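Local coordinates for protein nucleoporin NUP170 (Chaetomium thermophilum, PDB 5HAX) that probably serves as a structural scaffold component of the nuclear pore complex, its N-terminal part forming a beta-propeller, at residues A110-T115 / A138-I143; M167-G172 / C213-H218; T73-F78 / R439-G444. All coordinates share one frame; numbering follows the deposited sequence.

Contact 1. Residues A110-T115 / A138-I143; sequences ATHTIT and ATTSEI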
# COMPACT_ATOMS: atom_id res chain seq x y z
N ALA A 110 -22.66 15.85 -21.73
CA ALA A 110 -21.97 15.33 -22.90
C ALA A 110 -22.95 15.03 -24.03
O ALA A 110 -24.08 14.60 -23.81
CB ALA A 110 -21.18 14.07 -22.55
N THR A 111 -22.48 15.26 -25.25
CA THR A 111 -23.29 15.09 -26.45
C THR A 111 -23.04 13.77 -27.16
O THR A 111 -23.95 13.27 -27.84
CB THR A 111 -23.02 16.24 -27.44
OG1 THR A 111 -23.64 15.96 -28.69
CG2 THR A 111 -21.52 16.47 -27.65
N HIS A 112 -21.87 13.17 -26.99
CA HIS A 112 -21.50 11.93 -27.67
C HIS A 112 -21.13 10.86 -26.65
O HIS A 112 -20.97 11.12 -25.46
CB HIS A 112 -20.35 12.17 -28.65
CG HIS A 112 -20.74 12.95 -29.87
ND1 HIS A 112 -20.54 14.30 -29.98
CD2 HIS A 112 -21.34 12.56 -31.02
CE1 HIS A 112 -20.99 14.72 -31.15
NE2 HIS A 112 -21.48 13.68 -31.80
N THR A 113 -20.98 9.63 -27.16
CA THR A 113 -20.74 8.47 -26.31
C THR A 113 -19.47 8.64 -25.49
O THR A 113 -18.42 9.01 -26.01
CB THR A 113 -20.63 7.21 -27.18
OG1 THR A 113 -21.78 7.10 -28.02
CG2 THR A 113 -20.51 5.96 -26.31
N ILE A 114 -19.57 8.35 -24.19
CA ILE A 114 -18.42 8.37 -23.30
C ILE A 114 -17.62 7.09 -23.51
O ILE A 114 -18.17 5.99 -23.48
CB ILE A 114 -18.86 8.52 -21.84
CG1 ILE A 114 -19.47 9.90 -21.60
CG2 ILE A 114 -17.68 8.30 -20.89
CD1 ILE A 114 -20.21 10.04 -20.29
N THR A 115 -16.30 7.24 -23.70
CA THR A 115 -15.41 6.11 -23.93
C THR A 115 -14.40 5.89 -22.82
O THR A 115 -13.80 4.82 -22.76
CB THR A 115 -14.66 6.29 -25.26
OG1 THR A 115 -13.98 7.55 -25.26
CG2 THR A 115 -15.64 6.24 -26.43
N ALA A 138 -13.87 11.47 -21.36
CA ALA A 138 -13.55 11.38 -22.78
C ALA A 138 -14.73 10.80 -23.54
O ALA A 138 -15.28 9.76 -23.15
CB ALA A 138 -12.31 10.51 -23.00
N THR A 139 -15.13 11.47 -24.62
CA THR A 139 -16.16 10.99 -25.53
C THR A 139 -15.55 10.75 -26.91
O THR A 139 -14.35 10.96 -27.13
CB THR A 139 -17.33 11.97 -25.63
OG1 THR A 139 -16.93 13.13 -26.38
CG2 THR A 139 -17.80 12.40 -24.24
N THR A 140 -16.39 10.32 -27.85
CA THR A 140 -15.94 10.14 -29.23
C THR A 140 -15.69 11.46 -29.94
O THR A 140 -15.17 11.45 -31.06
CB THR A 140 -16.96 9.32 -30.02
OG1 THR A 140 -18.24 9.95 -29.95
CG2 THR A 140 -17.07 7.91 -29.46
N SER A 141 -16.03 12.59 -29.32
CA SER A 141 -15.89 13.91 -29.92
C SER A 141 -14.96 14.84 -29.16
O SER A 141 -14.37 15.73 -29.79
CB SER A 141 -17.27 14.57 -30.05
OG SER A 141 -17.18 15.81 -30.73
N GLU A 142 -14.80 14.68 -27.85
CA GLU A 142 -14.03 15.63 -27.07
C GLU A 142 -13.66 15.01 -25.73
O GLU A 142 -14.19 13.97 -25.32
CB GLU A 142 -14.81 16.93 -26.86
CG GLU A 142 -16.13 16.72 -26.13
CD GLU A 142 -17.01 17.95 -26.14
OE1 GLU A 142 -18.21 17.83 -25.79
OE2 GLU A 142 -16.52 19.04 -26.51
N ILE A 143 -12.72 15.66 -25.04
CA ILE A 143 -12.37 15.37 -23.65
C ILE A 143 -12.78 16.57 -22.81
O ILE A 143 -12.54 17.72 -23.19
CB ILE A 143 -10.87 15.07 -23.47
CG1 ILE A 143 -10.46 13.85 -24.29
CG2 ILE A 143 -10.57 14.82 -21.99
CD1 ILE A 143 -10.04 14.17 -25.71
O HOH W 1 -12.83 8.40 -27.44
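The imidazole ring of His-112 lies obliquely over Thr-140 and Ser-141. Ring atom ND1 comes within 3.3 Å of Ser-141 CB, while the CB of His-112 lies against Thr-140 OG1. CG of His-112 stands anti to the carbonyl carbon (chi1 -71°), which swings the ring over the turn. Thr-139 CB and CG2 pack against the backbone carbonyls of His-112 and Thr-113. Thr-140 N donates to Thr-113 O (3.0 Å). Thr-115 N makes a straighter bond, 164° at the hydrogen, to Ala-138 O. Between them Ile-114 and Thr-139 form an antiparallel non-hydrogen-bonded pair. This is the start of the first strand of a four-stranded propeller blade, 114-120, entered from the preceding blade and paired with the second strand beside the tight hairpin to the third. Thr-139 OG1 holds that hairpin from inside as an ST turn and ST motif, accepting from Ser-141 N (3.1 Å) and Glu-142 N (3.0 Å). A water donates to both Thr-115 OG1 and Thr-139 O, and the hydroxyl of Thr-115 is also hydrogen-bonded to Val-176 O. The methyls Thr-115 CG2 and Thr-140 CG2 touch at 3.7 Å, their side chains crossing at about a right angle.

Contact 2. Residues M167-G172 / C213-H218; sequences MSVHRG and CGKINH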
# COMPACT_ATOMS: atom_id res chain seq x y z
N MET A 167 -13.00 24.08 -19.64
CA MET A 167 -11.81 23.45 -20.18
C MET A 167 -12.22 22.20 -20.96
O MET A 167 -12.75 21.25 -20.38
CB MET A 167 -10.83 23.09 -19.06
CG MET A 167 -10.27 24.29 -18.31
SD MET A 167 -9.26 23.81 -16.90
CE MET A 167 -8.72 25.41 -16.31
N SER A 168 -11.96 22.21 -22.26
CA SER A 168 -12.27 21.06 -23.11
C SER A 168 -11.53 21.22 -24.43
O SER A 168 -11.16 22.33 -24.83
CB SER A 168 -13.77 20.93 -23.35
OG SER A 168 -14.24 21.96 -24.20
N VAL A 169 -11.31 20.09 -25.10
CA VAL A 169 -10.63 20.06 -26.39
C VAL A 169 -11.27 18.99 -27.26
O VAL A 169 -11.72 17.94 -26.76
CB VAL A 169 -9.12 19.80 -26.25
CG1 VAL A 169 -8.39 21.06 -25.83
CG2 VAL A 169 -8.85 18.65 -25.29
N HIS A 170 -11.32 19.25 -28.56
CA HIS A 170 -11.79 18.26 -29.50
C HIS A 170 -10.85 17.06 -29.51
O HIS A 170 -9.63 17.20 -29.47
CB HIS A 170 -11.90 18.86 -30.90
CG HIS A 170 -12.91 19.96 -31.00
ND1 HIS A 170 -12.70 21.11 -31.72
CD2 HIS A 170 -14.15 20.08 -30.46
CE1 HIS A 170 -13.76 21.89 -31.63
NE2 HIS A 170 -14.65 21.29 -30.87
N ARG A 171 -11.44 15.86 -29.55
CA ARG A 171 -10.65 14.64 -29.43
C ARG A 171 -9.73 14.46 -30.63
O ARG A 171 -8.51 14.32 -30.47
CB ARG A 171 -11.57 13.43 -29.29
CG ARG A 171 -10.84 12.14 -28.93
CD ARG A 171 -11.67 10.92 -29.25
NE ARG A 171 -11.74 10.65 -30.68
CZ ARG A 171 -12.31 9.58 -31.22
NH1 ARG A 171 -12.86 8.66 -30.44
NH2 ARG A 171 -12.32 9.42 -32.54
N GLY A 172 -10.30 14.46 -31.82
CA GLY A 172 -9.58 14.09 -33.01
C GLY A 172 -9.95 12.71 -33.50
O GLY A 172 -11.01 12.17 -33.18
N CYS A 213 -7.16 25.38 -22.58
CA CYS A 213 -6.99 23.93 -22.59
C CYS A 213 -6.51 23.49 -23.97
O CYS A 213 -7.10 23.88 -24.98
CB CYS A 213 -8.31 23.22 -22.24
SG CYS A 213 -8.16 21.42 -22.11
N GLY A 214 -5.45 22.68 -23.99
CA GLY A 214 -4.87 22.23 -25.24
C GLY A 214 -4.54 20.75 -25.18
O GLY A 214 -4.56 20.12 -24.12
N LYS A 215 -4.23 20.21 -26.36
CA LYS A 215 -3.94 18.79 -26.53
C LYS A 215 -2.84 18.65 -27.57
O LYS A 215 -2.85 19.34 -28.59
CB LYS A 215 -5.19 18.02 -26.97
CG LYS A 215 -5.00 16.53 -27.12
CD LYS A 215 -6.30 15.85 -27.53
CE LYS A 215 -6.12 14.36 -27.71
NZ LYS A 215 -7.39 13.69 -28.09
N ILE A 216 -1.89 17.74 -27.32
CA ILE A 216 -0.80 17.49 -28.26
C ILE A 216 -0.51 15.99 -28.31
O ILE A 216 -0.69 15.27 -27.33
CB ILE A 216 0.48 18.28 -27.90
CG1 ILE A 216 1.22 17.64 -26.72
CG2 ILE A 216 0.14 19.74 -27.63
CD1 ILE A 216 2.53 18.34 -26.37
N ASN A 217 -0.05 15.55 -29.47
CA ASN A 217 0.39 14.18 -29.69
C ASN A 217 1.89 14.10 -29.47
O ASN A 217 2.67 14.71 -30.21
CB ASN A 217 0.02 13.73 -31.11
CG ASN A 217 0.21 12.24 -31.33
OD1 ASN A 217 1.07 11.61 -30.72
ND2 ASN A 217 -0.61 11.67 -32.21
N HIS A 218 2.31 13.35 -28.44
CA HIS A 218 3.72 13.22 -28.12
C HIS A 218 4.46 12.23 -29.00
O HIS A 218 5.69 12.17 -28.95
CB HIS A 218 3.90 12.81 -26.65
CG HIS A 218 3.77 13.93 -25.68
ND1 HIS A 218 4.67 14.98 -25.62
CD2 HIS A 218 2.85 14.18 -24.71
CE1 HIS A 218 4.31 15.81 -24.66
NE2 HIS A 218 3.21 15.35 -24.10
O HOH W 2 -9.84 24.37 -26.26
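Cys-213 begins the contact by turning its side chain toward the other strand: its CB packs on Met-167 CB at 4.1 Å, and its SG meets Val-169 CG1 at 3.7 Å. The sulfur stands anti to its own backbone N (chi1 -176°), which brings it beside Val-169 and close to Ser-168 N. The same valine methyl, CG1, presses on the carbonyl of Cys-213, 3.2 Å from O. That oxygen and Ser-168 O are both approached by one water, and Ser-211 OG is a further hydrogen-bonding partner of Cys-213 O. Gly-214 follows, its CA lying 3.8 Å from Val-169 CG1. Lys-215 then reaches along the first segment in its N-to-C direction, from Val-169 to Arg-171. Its chain is fully extended, with CB resting against Val-169 CG2 and CD passing the carbonyls of His-170 and Arg-171. NZ ends 2.7 Å from Arg-171 O, in the carbonyl plane and on a lone pair. With an alanine here, the carbonyl of Arg-171 is likely to lose its ammonium partner, and a gap would probably open along the carbonyls of His-170 and Arg-171. Arg-171 runs beside the lysine, pointing the same way; its NE and NH2 grip Gly-172 O side-on, while outside the two segments NH2 also forms a salt bridge with a bound phosphate, probably from the crystallisation liquor. The strands 168-170 and 213-217 cross at 40° without backbone hydrogen bonds to each other. Each is the outermost strand of its own propeller blade: Val-169 pairs with Ile-143 of strand 142-151, Gly-214 with Phe-201 of strand 198-202, and Lys-215 lies against Ile-143, bridging the rims of two adjacent blades.

Contact 3. Residues T73-F78 / R439-G444; sequences TKLGLF and RTIEIG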
# COMPACT_ATOMS: atom_id res chain seq x y z
N THR A 73 -22.16 0.82 -22.80
CA THR A 73 -22.12 1.05 -21.36
C THR A 73 -20.74 0.68 -20.84
O THR A 73 -19.98 -0.04 -21.48
CB THR A 73 -23.19 0.25 -20.62
OG1 THR A 73 -22.93 -1.15 -20.77
CG2 THR A 73 -24.58 0.57 -21.15
N LYS A 74 -20.42 1.17 -19.64
CA LYS A 74 -19.11 0.93 -19.04
C LYS A 74 -19.17 1.22 -17.54
O LYS A 74 -19.88 2.14 -17.12
CB LYS A 74 -18.04 1.79 -19.70
CG LYS A 74 -16.62 1.40 -19.34
CD LYS A 74 -15.61 2.01 -20.31
CE LYS A 74 -14.18 1.62 -19.96
NZ LYS A 74 -14.00 0.15 -19.82
N LEU A 75 -18.43 0.44 -16.76
CA LEU A 75 -18.30 0.61 -15.32
C LEU A 75 -16.84 0.85 -14.95
O LEU A 75 -15.93 0.43 -15.66
CB LEU A 75 -18.81 -0.62 -14.56
CG LEU A 75 -20.31 -0.93 -14.62
CD1 LEU A 75 -20.60 -2.32 -14.09
CD2 LEU A 75 -21.08 0.11 -13.84
N GLY A 76 -16.63 1.53 -13.82
CA GLY A 76 -15.29 1.81 -13.34
C GLY A 76 -15.28 2.17 -11.87
O GLY A 76 -16.32 2.36 -11.24
N LEU A 77 -14.06 2.29 -11.33
CA LEU A 77 -13.83 2.48 -9.91
C LEU A 77 -13.03 3.75 -9.64
O LEU A 77 -12.07 4.05 -10.35
CB LEU A 77 -13.07 1.29 -9.31
CG LEU A 77 -13.80 0.36 -8.35
CD1 LEU A 77 -12.86 -0.74 -7.88
CD2 LEU A 77 -14.38 1.11 -7.16
N PHE A 78 -13.44 4.47 -8.60
CA PHE A 78 -12.63 5.52 -7.97
C PHE A 78 -12.32 5.09 -6.54
O PHE A 78 -12.81 5.68 -5.58
CB PHE A 78 -13.35 6.89 -8.00
CG PHE A 78 -13.54 7.46 -9.38
CD1 PHE A 78 -12.70 7.11 -10.43
CD2 PHE A 78 -14.56 8.37 -9.63
CE1 PHE A 78 -12.88 7.65 -11.69
CE2 PHE A 78 -14.74 8.91 -10.89
CZ PHE A 78 -13.90 8.55 -11.92
N ARG A 439 -18.60 -10.98 -13.18
CA ARG A 439 -17.45 -10.70 -14.04
C ARG A 439 -16.67 -9.54 -13.43
O ARG A 439 -17.20 -8.43 -13.31
CB ARG A 439 -17.90 -10.36 -15.46
CG ARG A 439 -16.76 -10.18 -16.44
CD ARG A 439 -17.26 -9.81 -17.83
NE ARG A 439 -16.32 -10.19 -18.87
CZ ARG A 439 -16.19 -11.42 -19.36
NH1 ARG A 439 -15.31 -11.68 -20.31
NH2 ARG A 439 -16.95 -12.41 -18.88
N THR A 440 -15.43 -9.80 -13.05
CA THR A 440 -14.59 -8.75 -12.47
C THR A 440 -14.22 -7.73 -13.54
O THR A 440 -13.88 -8.09 -14.67
CB THR A 440 -13.33 -9.35 -11.86
OG1 THR A 440 -13.70 -10.36 -10.91
CG2 THR A 440 -12.50 -8.28 -11.16
N ILE A 441 -14.29 -6.46 -13.18
CA ILE A 441 -14.01 -5.35 -14.08
C ILE A 441 -12.73 -4.62 -13.69
O ILE A 441 -11.88 -4.34 -14.53
CB ILE A 441 -15.21 -4.37 -14.14
CG1 ILE A 441 -16.42 -5.07 -14.78
CG2 ILE A 441 -14.85 -3.11 -14.91
CD1 ILE A 441 -17.71 -4.30 -14.64
N GLU A 442 -12.58 -4.31 -12.41
CA GLU A 442 -11.47 -3.49 -11.95
C GLU A 442 -11.23 -3.75 -10.47
O GLU A 442 -12.16 -4.11 -9.74
CB GLU A 442 -11.74 -2.00 -12.20
CG GLU A 442 -10.50 -1.12 -12.18
CD GLU A 442 -10.83 0.35 -12.36
OE1 GLU A 442 -11.98 0.67 -12.74
OE2 GLU A 442 -9.94 1.19 -12.13
N ILE A 443 -9.98 -3.58 -10.05
CA ILE A 443 -9.59 -3.73 -8.65
C ILE A 443 -8.71 -2.54 -8.29
O ILE A 443 -7.72 -2.27 -8.98
CB ILE A 443 -8.86 -5.06 -8.40
CG1 ILE A 443 -9.77 -6.24 -8.75
CG2 ILE A 443 -8.40 -5.15 -6.94
CD1 ILE A 443 -9.11 -7.60 -8.63
N GLY A 444 -9.06 -1.85 -7.21
CA GLY A 444 -8.33 -0.66 -6.80
C GLY A 444 -8.12 -0.62 -5.31
O GLY A 444 -8.89 -1.19 -4.53
O HOH W 3 -13.51 0.63 -15.81
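A glutamate side chain, rather than a strand carbonyl, takes the backbone N-H of Leu-77: Glu-442 OE1 accepts from Leu-77 N at 3.0 Å. The bond is bent, 136° at the hydrogen, and the donor comes from above the carboxylate plane. Glu-442 CG is anti to its backbone N (chi1 -162°) and the chain continues extended, which sends the carboxylate straight across to the facing strand. There OE1 also lies 3.6 Å from Gly-76 CA and 3.7 Å from Leu-77 CB. A classic beta bulge accounts for the reach of two consecutive residues: Ile-441 and Glu-442 both face Leu-477 of strand 473-478, and both direct their side chains toward 73-78. Ile-441 brings its CD1 to Leu-75, 3.5 Å from CD1 and 3.8 Å from CB, the two side chains crossing at about a right angle. Leu-77 sends CD1 over the backbone beyond Glu-442, 4.0 Å from Gly-444 N, and packs further on Ala-475 and Leu-477. The short strand segments run nearly parallel, 14° apart with axes 6.8 Å from each other, yet no backbone hydrogen bond joins them; each pairs within its own sheet, Gly-76 with Trp-85 and Gly-444 with Ala-475. This is the meeting of two propeller blades at their inner strands, 73-78 from the first complete blade and 440-445 from the last. The outer strand of the last blade, 50-57, comes from the chain's beginning, the Velcro-like closure found in many beta-propellers.

In the fold
All three contacts belong to one beta-propeller. Contact 3 joins the blade that strand 73-78 begins to the last blade in chain order, where the ring closes; contacts 1 and 2 lie in series within the chain between. Contact 1 lies within one blade, and contact 2, its centre 13 Å away, joins that blade to the next; Ser-141 O lies 2.9 Å from Arg-171 N, a probable hydrogen bond. Contact 1 reaches contact 3, 19 Å away between centres, through Lys-74 CD packing 4.1 Å from Thr-115 O. Contacts 2 and 3 do not touch, nearest atoms about 12 Å apart. A phosphate, probably from the crystallisation liquor, lies about 3 Å from the Arg-171 side chain of contact 2.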